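Local coordinates for protein aminoglycoside phosphotransferase (Streptomyces rimosus subsp. rimosus ATCC 10970, PDB 6FUX) that probably confers antibiotic resistance by transferring a phosphate group from ATP to aminoglycosides such as streptomycin, which is bound here together with ADP, at residues A[136-141]-A[264-269]; A[192-197]-A[207-212]. All blocks are in the same frame, centred on the assembly; numbering follows the deposited sequence. Where two conformers were deposited one is given.

How the contacts relate
Both contacts lie in the larger, helical half of a kinase-like fold, with centres 20 Å apart. Contact 1 joins helix 131-143 to the turn after helix 257-266, while contact 2, nested inside the chain loop that contact 1 closes, brings the catalytic loop and the start of strand 195-197 against the end of strand 204-207 and the loop after it. Arg212 links them: its NH2 is 3.5 Å from Met137 CE and its NH1 4.0 Å from Asp267 OD1, both by packing. The two contacts also reach different parts of streptomycin. Asp267 and Pro268 of contact 1 meet the formyl oxygen of the streptose, and Pro193 of contact 2 meets the amino sugar. Ile208 of contact 2 adds the nucleotide side, lying against ADP.

Contact 1 (A[136-141]-A[264-269]). With SRY (streptomycin), chain D.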
loop_
_atom_site.group_PDB
_atom_site.type_symbol
_atom_site.label_atom_id
_atom_site.label_comp_id
_atom_site.label_asym_id
_atom_site.label_seq_id
_atom_site.Cartn_x
_atom_site.Cartn_y
_atom_site.Cartn_z
ATOM N N SER A 136 -6.936 11.659 -11.102
ATOM C CA SER A 136 -6.447 11.645 -12.472
ATOM C C SER A 136 -6.062 10.241 -12.908
ATOM O O SER A 136 -6.375 9.893 -14.093
ATOM C CB SER A 136 -5.292 12.614 -12.701
ATOM O OG SER A 136 -5.751 13.939 -12.445
ATOM N N MET A 137 -5.354 9.497 -12.016
ATOM C CA MET A 137 -5.027 8.107 -12.363
ATOM C C MET A 137 -6.318 7.331 -12.602
ATOM O O MET A 137 -6.435 6.533 -13.591
ATOM C CB MET A 137 -4.196 7.454 -11.268
ATOM C CG MET A 137 -2.871 8.099 -11.095
ATOM S SD MET A 137 -1.919 7.183 -9.792
ATOM C CE MET A 137 -2.223 5.540 -10.396
ATOM N N ALA A 138 -7.316 7.518 -11.753
ATOM C CA ALA A 138 -8.553 6.751 -11.921
ATOM C C ALA A 138 -9.220 7.031 -13.293
ATOM O O ALA A 138 -9.853 6.138 -13.967
ATOM C CB ALA A 138 -9.535 7.041 -10.813
ATOM N N ARG A 139 -9.213 8.313 -13.679
ATOM C CA ARG A 139 -9.823 8.731 -14.968
ATOM C C ARG A 139 -9.156 7.950 -16.103
ATOM O O ARG A 139 -9.866 7.500 -17.058
ATOM C CB ARG A 139 -9.589 10.234 -15.158
ATOM C CG ARG A 139 -10.531 11.144 -14.376
ATOM C CD ARG A 139 -10.657 12.535 -15.013
ATOM N NE ARG A 139 -9.390 13.242 -15.052
ATOM C CZ ARG A 139 -9.068 14.295 -14.271
ATOM N NH1 ARG A 139 -9.989 14.898 -13.542
ATOM N NH2 ARG A 139 -7.802 14.682 -14.182
ATOM N N ASP A 140 -7.829 7.843 -16.022
ATOM C CA ASP A 140 -6.965 7.194 -17.031
ATOM C C ASP A 140 -7.235 5.679 -17.132
ATOM O O ASP A 140 -7.434 5.070 -18.226
ATOM C CB ASP A 140 -5.511 7.414 -16.701
ATOM C CG ASP A 140 -4.555 6.683 -17.632
ATOM O OD1 ASP A 140 -4.762 6.757 -18.835
ATOM O OD2 ASP A 140 -3.638 5.995 -17.118
ATOM N N VAL A 141 -7.297 5.042 -15.958
ATOM C CA VAL A 141 -7.521 3.597 -15.888
ATOM C C VAL A 141 -8.899 3.306 -16.412
ATOM O O VAL A 141 -9.107 2.336 -17.203
ATOM C CB VAL A 141 -7.352 3.079 -14.433
ATOM C CG1 VAL A 141 -7.775 1.608 -14.329
ATOM C CG2 VAL A 141 -5.950 3.208 -13.931
ATOM N N LEU A 264 -12.369 4.186 -0.126
ATOM C CA LEU A 264 -12.494 2.767 -0.405
ATOM C C LEU A 264 -12.923 2.603 -1.856
ATOM O O LEU A 264 -12.512 1.620 -2.528
ATOM C CB LEU A 264 -13.465 2.094 0.559
ATOM C CG LEU A 264 -13.669 0.594 0.340
ATOM C CD1 LEU A 264 -12.358 -0.130 0.584
ATOM C CD2 LEU A 264 -14.707 0.088 1.268
ATOM N N HIS A 265 -13.851 3.452 -2.321
ATOM C CA HIS A 265 -14.460 3.284 -3.664
ATOM C C HIS A 265 -13.536 3.823 -4.761
ATOM O O HIS A 265 -13.540 3.311 -5.867
ATOM C CB HIS A 265 -15.855 3.889 -3.694
ATOM C CG HIS A 265 -16.830 3.114 -2.903
ATOM N ND1 HIS A 265 -18.138 3.494 -2.904
ATOM C CD2 HIS A 265 -16.737 1.993 -2.142
ATOM C CE1 HIS A 265 -18.839 2.620 -2.188
ATOM N NE2 HIS A 265 -17.977 1.743 -1.656
ATOM N N LEU A 266 -12.645 4.760 -4.448
ATOM C CA LEU A 266 -11.739 5.298 -5.442
ATOM C C LEU A 266 -10.580 4.343 -5.679
ATOM O O LEU A 266 -10.222 4.146 -6.791
ATOM C CB LEU A 266 -11.194 6.646 -4.972
ATOM C CG LEU A 266 -10.130 7.301 -5.840
ATOM C CD1 LEU A 266 -10.647 7.530 -7.264
ATOM C CD2 LEU A 266 -9.729 8.618 -5.173
ATOM N N ASP A 267 -10.042 3.759 -4.613
ATOM C CA ASP A 267 -8.776 3.057 -4.725
ATOM C C ASP A 267 -8.775 2.008 -5.847
ATOM O O ASP A 267 -7.827 1.975 -6.627
ATOM C CB ASP A 267 -8.435 2.383 -3.407
ATOM C CG ASP A 267 -7.009 1.874 -3.380
ATOM O OD1 ASP A 267 -6.083 2.698 -3.064
ATOM O OD2 ASP A 267 -6.829 0.643 -3.697
ATOM N N PRO A 268 -9.749 1.111 -5.899
ATOM C CA PRO A 268 -9.681 0.112 -6.972
ATOM C C PRO A 268 -9.558 0.711 -8.391
ATOM O O PRO A 268 -9.064 -0.006 -9.335
ATOM C CB PRO A 268 -10.955 -0.660 -6.795
ATOM C CG PRO A 268 -11.843 0.154 -5.946
ATOM C CD PRO A 268 -10.964 1.009 -5.090
ATOM N N LEU A 269 -10.146 1.907 -8.581
ATOM C CA LEU A 269 -10.218 2.516 -9.941
ATOM C C LEU A 269 -8.839 3.020 -10.353
ATOM O O LEU A 269 -8.716 3.442 -11.500
ATOM C CB LEU A 269 -11.278 3.608 -10.016
ATOM C CG LEU A 269 -12.657 3.171 -9.571
ATOM C CD1 LEU A 269 -13.587 4.323 -9.669
ATOM C CD2 LEU A 269 -13.165 2.030 -10.460
HETATM C C11 SRY D . -12.430 -8.669 -1.657
HETATM N N11 SRY D . -13.684 -9.280 -1.696
HETATM C CA1 SRY D . -14.171 -10.443 -2.140
HETATM N NB1 SRY D . -15.516 -10.574 -1.961
HETATM N NC1 SRY D . -13.445 -11.359 -2.683
HETATM C C21 SRY D . -11.060 -9.177 -2.202
HETATM O O21 SRY D . -11.020 -10.341 -2.992
HETATM C C31 SRY D . -10.085 -8.150 -2.661
HETATM N N31 SRY D . -8.700 -8.470 -2.872
HETATM C CD1 SRY D . -8.017 -8.891 -3.932
HETATM N NE1 SRY D . -6.732 -9.104 -3.819
HETATM N NF1 SRY D . -8.486 -9.108 -5.061
HETATM C C41 SRY D . -10.349 -6.783 -2.172
HETATM O O41 SRY D . -9.532 -5.898 -2.922
HETATM C C51 SRY D . -11.790 -6.228 -1.918
HETATM O O51 SRY D . -12.170 -4.954 -2.637
HETATM C C61 SRY D . -12.927 -7.213 -1.738
HETATM O O61 SRY D . -14.147 -6.999 -2.538
HETATM C C12 SRY D . -8.354 -5.377 -2.200
HETATM C C22 SRY D . -7.745 -4.287 -2.933
HETATM C C32 SRY D . -8.380 -3.009 -2.338
HETATM O O32 SRY D . -7.367 -2.223 -1.627
HETATM C CG2 SRY D . -9.059 -2.187 -3.460
HETATM O OG2 SRY D . -8.252 -1.607 -4.237
HETATM C C42 SRY D . -9.307 -3.623 -1.287
HETATM C CH2 SRY D . -9.304 -2.791 0.008
HETATM O O42 SRY D . -8.847 -4.927 -0.945
HETATM O O13 SRY D . -6.328 -4.135 -2.954
HETATM C C13 SRY D . -5.581 -5.177 -3.566
HETATM C C23 SRY D . -4.241 -4.567 -3.966
HETATM N N23 SRY D . -4.227 -3.294 -4.694
HETATM C CI3 SRY D . -5.141 -3.279 -5.878
HETATM C C33 SRY D . -3.282 -4.648 -2.772
HETATM O O33 SRY D . -2.130 -4.053 -2.978
HETATM C C43 SRY D . -3.396 -5.902 -1.868
HETATM O O43 SRY D . -2.665 -5.724 -0.610
HETATM C C53 SRY D . -4.679 -6.450 -1.770
HETATM O O53 SRY D . -5.647 -6.303 -2.777
HETATM C C63 SRY D . -4.879 -7.649 -0.874
HETATM O O63 SRY D . -6.086 -8.258 -1.131
#
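With chi1 at 172°, Val141 sets its methyl CG1 beside its own carbonyl carbon and CG2 beside its backbone N, and in this setting both methyls flank the carbonyl oxygen of Leu269. CB is the closest, 3.3 Å from Leu269 O, with CG1 at 3.5 Å and CG2 at 3.7 Å. Leu266 makes the same choice: its chi1 of 175° turns CG away from the backbone N and carries the CD1 branch to within 3.8 Å of Ala138 CB. Leu269 sends its branched end elsewhere and offers CB, 3.9 Å from Ala138 CB. Alanine suits this place because its single methyl lets the backbones come close, the CA atoms of Ala138 and Leu269 being 5.0 Å apart. Leu165 and Leu168 of helix 161-168 add to the apolar surroundings, the first against Ala138 and the second against both leucines.

The other side of the turn serves the ligand. The CB of Asp267 points away from helix 131-143, and its OD2, hydrogen-bonded to Trp271 NE1, comes 2.7 Å from OG2 of streptomycin. The contact thus joins helix 131-143 to the back of a turn whose front lines the antibiotic site.

No conventional hydrogen bond crosses the interface. The buried Leu269 O finds no N-H or O-H donor, but the CA-H of Ala138 points at it (CA to O 3.3 Å, angle at H 155°), a weak electrostatic contact that probably offsets part of the cost of burial. The rest is a small apolar contact of Ala138 with two leucines, and Val141 covers the same oxygen.

Contact 2 (A[192-197]-A[207-212]); sequences LPNIIL and FIDLGR. With ADP (adenosine-5'-diphosphate), chain C; SRY (streptomycin), chain D.
Ile195 and Phe207 lie side by side and point the same way, as neighbours in a non-hydrogen-bonded antiparallel pair should. They stand at the open end of the hairpin of strands 195-197 and 204-207 in a kinase-like fold, where the catalytic loop with His187, Asp189 and Asn194 (the Brenner motif of this family) meets the counterpart of the kinase DFG loop, here Ile-Asp-Leu-Gly with Asp209. In relatives, the asparagine and the aspartate at these positions hold magnesium beside the nucleotide, and a similar role is likely here. Ile195 CG1 approaches Phe207 CE1 obliquely at 4.1 Å, and Ala113 and Val114 of helix 100-117 meet the ring as well, an apolar setting that suits an aromatic.

Ile196 and Ile208 instead cross at about a right angle, CG1 of the former 3.9 Å from CG2 of the latter. Ile208 takes chi1 61°, which wedges CG1 between its backbone N and carbonyl carbon and lays it 3.6 Å from Asn194 CA. Its CD1 continues to C2' of the ADP ribose, 3.3 Å away, while CG2 lies against the adenine: a branched side chain thus forms part of the surface under the ribose and adenine.

Asn194 is oriented by the hydrogen bond from its ND2 to Asp189 O. Its amide plane stands 84° from the carboxylate of Asp209 in the conformer described, one of two, so their relation is provisional. The backbone tie is firmer: Ile208 N donates to Asn194 O at 2.9 Å, nearly straight at 168°.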
loop_
_atom_site.group_PDB
_atom_site.type_symbol
_atom_site.label_atom_id
_atom_site.label_comp_id
_atom_site.label_asym_id
_atom_site.label_seq_id
_atom_site.Cartn_x
_atom_site.Cartn_y
_atom_site.Cartn_z
ATOM N N LEU A 192 -3.807 -4.991 4.719
ATOM C CA LEU A 192 -3.116 -5.876 5.685
ATOM C C LEU A 192 -1.881 -6.587 5.140
ATOM O O LEU A 192 -0.983 -6.797 5.937
ATOM C CB LEU A 192 -4.068 -6.889 6.296
ATOM C CG LEU A 192 -5.136 -6.291 7.243
ATOM C CD1 LEU A 192 -5.845 -7.392 7.984
ATOM C CD2 LEU A 192 -4.458 -5.330 8.232
ATOM N N PRO A 193 -1.792 -7.082 3.890
ATOM C CA PRO A 193 -0.575 -7.746 3.468
ATOM C C PRO A 193 0.663 -6.869 3.498
ATOM O O PRO A 193 1.743 -7.458 3.513
ATOM C CB PRO A 193 -0.782 -8.122 2.016
ATOM C CG PRO A 193 -2.333 -8.184 1.899
ATOM C CD PRO A 193 -2.811 -7.113 2.827
ATOM N N ASN A 194 0.542 -5.543 3.594
ATOM C CA ASN A 194 1.654 -4.639 3.529
ATOM C C ASN A 194 2.072 -4.227 4.927
ATOM O O ASN A 194 2.972 -3.372 5.054
ATOM C CB ASN A 194 1.416 -3.430 2.607
ATOM C CG ASN A 194 1.131 -3.839 1.174
ATOM O OD1 ASN A 194 1.543 -4.957 0.787
ATOM N ND2 ASN A 194 0.235 -3.123 0.482
ATOM N N ILE A 195 1.496 -4.884 5.957
ATOM C CA ILE A 195 1.929 -4.656 7.412
ATOM C C ILE A 195 2.496 -5.974 7.940
ATOM O O ILE A 195 1.815 -7.012 7.909
ATOM C CB ILE A 195 0.734 -4.186 8.249
ATOM C CG1 ILE A 195 0.122 -2.938 7.627
ATOM C CG2 ILE A 195 1.174 -3.986 9.675
ATOM C CD1 ILE A 195 -1.190 -2.569 8.262
ATOM N N ILE A 196 3.800 -6.036 8.221
ATOM C CA ILE A 196 4.385 -7.234 8.678
ATOM C C ILE A 196 4.402 -7.249 10.185
ATOM O O ILE A 196 4.897 -6.261 10.780
ATOM C CB ILE A 196 5.835 -7.398 8.147
ATOM C CG1 ILE A 196 5.867 -7.160 6.623
ATOM C CG2 ILE A 196 6.365 -8.737 8.538
ATOM C CD1 ILE A 196 4.913 -8.123 5.881
ATOM N N LEU A 197 3.955 -8.328 10.796
ATOM C CA LEU A 197 3.932 -8.482 12.235
ATOM C C LEU A 197 5.109 -9.347 12.736
ATOM O O LEU A 197 5.452 -10.378 12.188
ATOM C CB LEU A 197 2.609 -9.076 12.654
ATOM C CG LEU A 197 1.352 -8.356 12.115
ATOM C CD1 LEU A 197 0.119 -9.111 12.578
ATOM C CD2 LEU A 197 1.301 -6.879 12.511
ATOM N N PHE A 207 6.492 -2.010 7.589
ATOM C CA PHE A 207 5.704 -1.753 6.419
ATOM C C PHE A 207 6.437 -2.130 5.147
ATOM O O PHE A 207 7.652 -1.933 5.055
ATOM C CB PHE A 207 5.331 -0.281 6.391
ATOM C CG PHE A 207 4.501 0.240 7.534
ATOM C CD1 PHE A 207 3.179 -0.138 7.636
ATOM C CD2 PHE A 207 5.011 1.051 8.520
ATOM C CE1 PHE A 207 2.385 0.288 8.670
ATOM C CE2 PHE A 207 4.231 1.489 9.579
ATOM C CZ PHE A 207 2.890 1.145 9.616
ATOM N N ILE A 208 5.692 -2.691 4.182
ATOM C CA ILE A 208 6.280 -3.019 2.886
ATOM C C ILE A 208 5.428 -2.380 1.766
ATOM O O ILE A 208 4.291 -1.894 2.023
ATOM C CB ILE A 208 6.427 -4.563 2.726
ATOM C CG1 ILE A 208 5.104 -5.308 2.795
ATOM C CG2 ILE A 208 7.506 -5.155 3.658
ATOM C CD1 ILE A 208 5.129 -6.633 2.096
ATOM N N ASP A 209 5.848 -2.549 0.492
ATOM C CA ASP A 209 5.027 -2.122 -0.680
ATOM C C ASP A 209 4.716 -0.611 -0.605
ATOM O O ASP A 209 3.588 -0.163 -0.515
ATOM C CB ASP A 209 3.791 -2.997 -0.797
ATOM C CG ASP A 209 3.211 -3.221 -2.167
ATOM O OD1 ASP A 209 3.875 -2.819 -3.126
ATOM O OD2 ASP A 209 2.024 -3.716 -2.222
ATOM N N LEU A 210 5.806 0.138 -0.627
ATOM C CA LEU A 210 5.816 1.606 -0.287
ATOM C C LEU A 210 5.761 2.534 -1.512
ATOM O O LEU A 210 6.056 3.735 -1.377
ATOM C CB LEU A 210 6.966 1.930 0.662
ATOM C CG LEU A 210 6.910 1.312 2.039
ATOM C CD1 LEU A 210 8.290 1.232 2.641
ATOM C CD2 LEU A 210 5.998 2.129 2.913
ATOM N N GLY A 211 5.412 2.027 -2.685
ATOM C CA GLY A 211 5.521 2.826 -3.883
ATOM C C GLY A 211 4.479 3.928 -4.045
ATOM O O GLY A 211 4.623 4.742 -4.973
ATOM N N ARG A 212 3.458 3.928 -3.195
ATOM C CA ARG A 212 2.476 5.041 -3.145
ATOM C C ARG A 212 2.652 5.910 -1.900
ATOM O O ARG A 212 1.764 6.675 -1.541
ATOM C CB ARG A 212 1.047 4.517 -3.308
ATOM C CG ARG A 212 0.751 4.075 -4.703
ATOM C CD ARG A 212 -0.637 3.491 -4.790
ATOM N NE ARG A 212 -0.986 3.286 -6.167
ATOM C CZ ARG A 212 -2.211 3.244 -6.663
ATOM N NH1 ARG A 212 -3.265 3.352 -5.853
ATOM N NH2 ARG A 212 -2.320 3.043 -7.998
HETATM O "O5'" ADP C . 5.327 -7.299 -2.942
HETATM C "C5'" ADP C . 4.524 -8.551 -3.104
HETATM C "C4'" ADP C . 4.675 -9.599 -1.957
HETATM O "O4'" ADP C . 6.049 -9.909 -1.682
HETATM C "C3'" ADP C . 4.142 -9.173 -0.520
HETATM O "O3'" ADP C . 2.758 -9.417 -0.295
HETATM C "C2'" ADP C . 5.144 -9.551 0.645
HETATM O "O2'" ADP C . 5.077 -10.539 1.764
HETATM C "C1'" ADP C . 6.373 -9.689 -0.236
HETATM N N9 ADP C . 7.423 -8.614 -0.026
HETATM C C8 ADP C . 7.900 -7.644 -0.859
HETATM N N7 ADP C . 8.967 -6.932 -0.316
HETATM C C5 ADP C . 9.130 -7.483 0.893
HETATM C C6 ADP C . 10.022 -7.171 1.917
HETATM N N6 ADP C . 10.977 -6.123 1.471
HETATM N N1 ADP C . 9.764 -7.968 3.046
HETATM C C2 ADP C . 8.862 -8.920 3.233
HETATM N N3 ADP C . 7.996 -9.313 2.261
HETATM C C4 ADP C . 8.118 -8.604 1.117
HETATM C C11 SRY D . -12.430 -8.669 -1.657
HETATM N N11 SRY D . -13.684 -9.280 -1.696
HETATM C CA1 SRY D . -14.171 -10.443 -2.140
HETATM N NB1 SRY D . -15.516 -10.574 -1.961
HETATM N NC1 SRY D . -13.445 -11.359 -2.683
HETATM C C21 SRY D . -11.060 -9.177 -2.202
HETATM O O21 SRY D . -11.020 -10.341 -2.992
HETATM C C31 SRY D . -10.085 -8.150 -2.661
HETATM N N31 SRY D . -8.700 -8.470 -2.872
HETATM C CD1 SRY D . -8.017 -8.891 -3.932
HETATM N NE1 SRY D . -6.732 -9.104 -3.819
HETATM N NF1 SRY D . -8.486 -9.108 -5.061
HETATM C C41 SRY D . -10.349 -6.783 -2.172
HETATM O O41 SRY D . -9.532 -5.898 -2.922
HETATM C C51 SRY D . -11.790 -6.228 -1.918
HETATM O O51 SRY D . -12.170 -4.954 -2.637
HETATM C C61 SRY D . -12.927 -7.213 -1.738
HETATM O O61 SRY D . -14.147 -6.999 -2.538
HETATM C C12 SRY D . -8.354 -5.377 -2.200
HETATM C C22 SRY D . -7.745 -4.287 -2.933
HETATM C C32 SRY D . -8.380 -3.009 -2.338
HETATM O O32 SRY D . -7.367 -2.223 -1.627
HETATM C CG2 SRY D . -9.059 -2.187 -3.460
HETATM O OG2 SRY D . -8.252 -1.607 -4.237
HETATM C C42 SRY D . -9.307 -3.623 -1.287
HETATM C CH2 SRY D . -9.304 -2.791 0.008
HETATM O O42 SRY D . -8.847 -4.927 -0.945
HETATM O O13 SRY D . -6.328 -4.135 -2.954
HETATM C C13 SRY D . -5.581 -5.177 -3.566
HETATM C C23 SRY D . -4.241 -4.567 -3.966
HETATM N N23 SRY D . -4.227 -3.294 -4.694
HETATM C CI3 SRY D . -5.141 -3.279 -5.878
HETATM C C33 SRY D . -3.282 -4.648 -2.772
HETATM O O33 SRY D . -2.130 -4.053 -2.978
HETATM C C43 SRY D . -3.396 -5.902 -1.868
HETATM O O43 SRY D . -2.665 -5.724 -0.610
HETATM C C53 SRY D . -4.679 -6.450 -1.770
HETATM O O53 SRY D . -5.647 -6.303 -2.777
HETATM C C63 SRY D . -4.879 -7.649 -0.874
HETATM O O63 SRY D . -6.086 -8.258 -1.131
#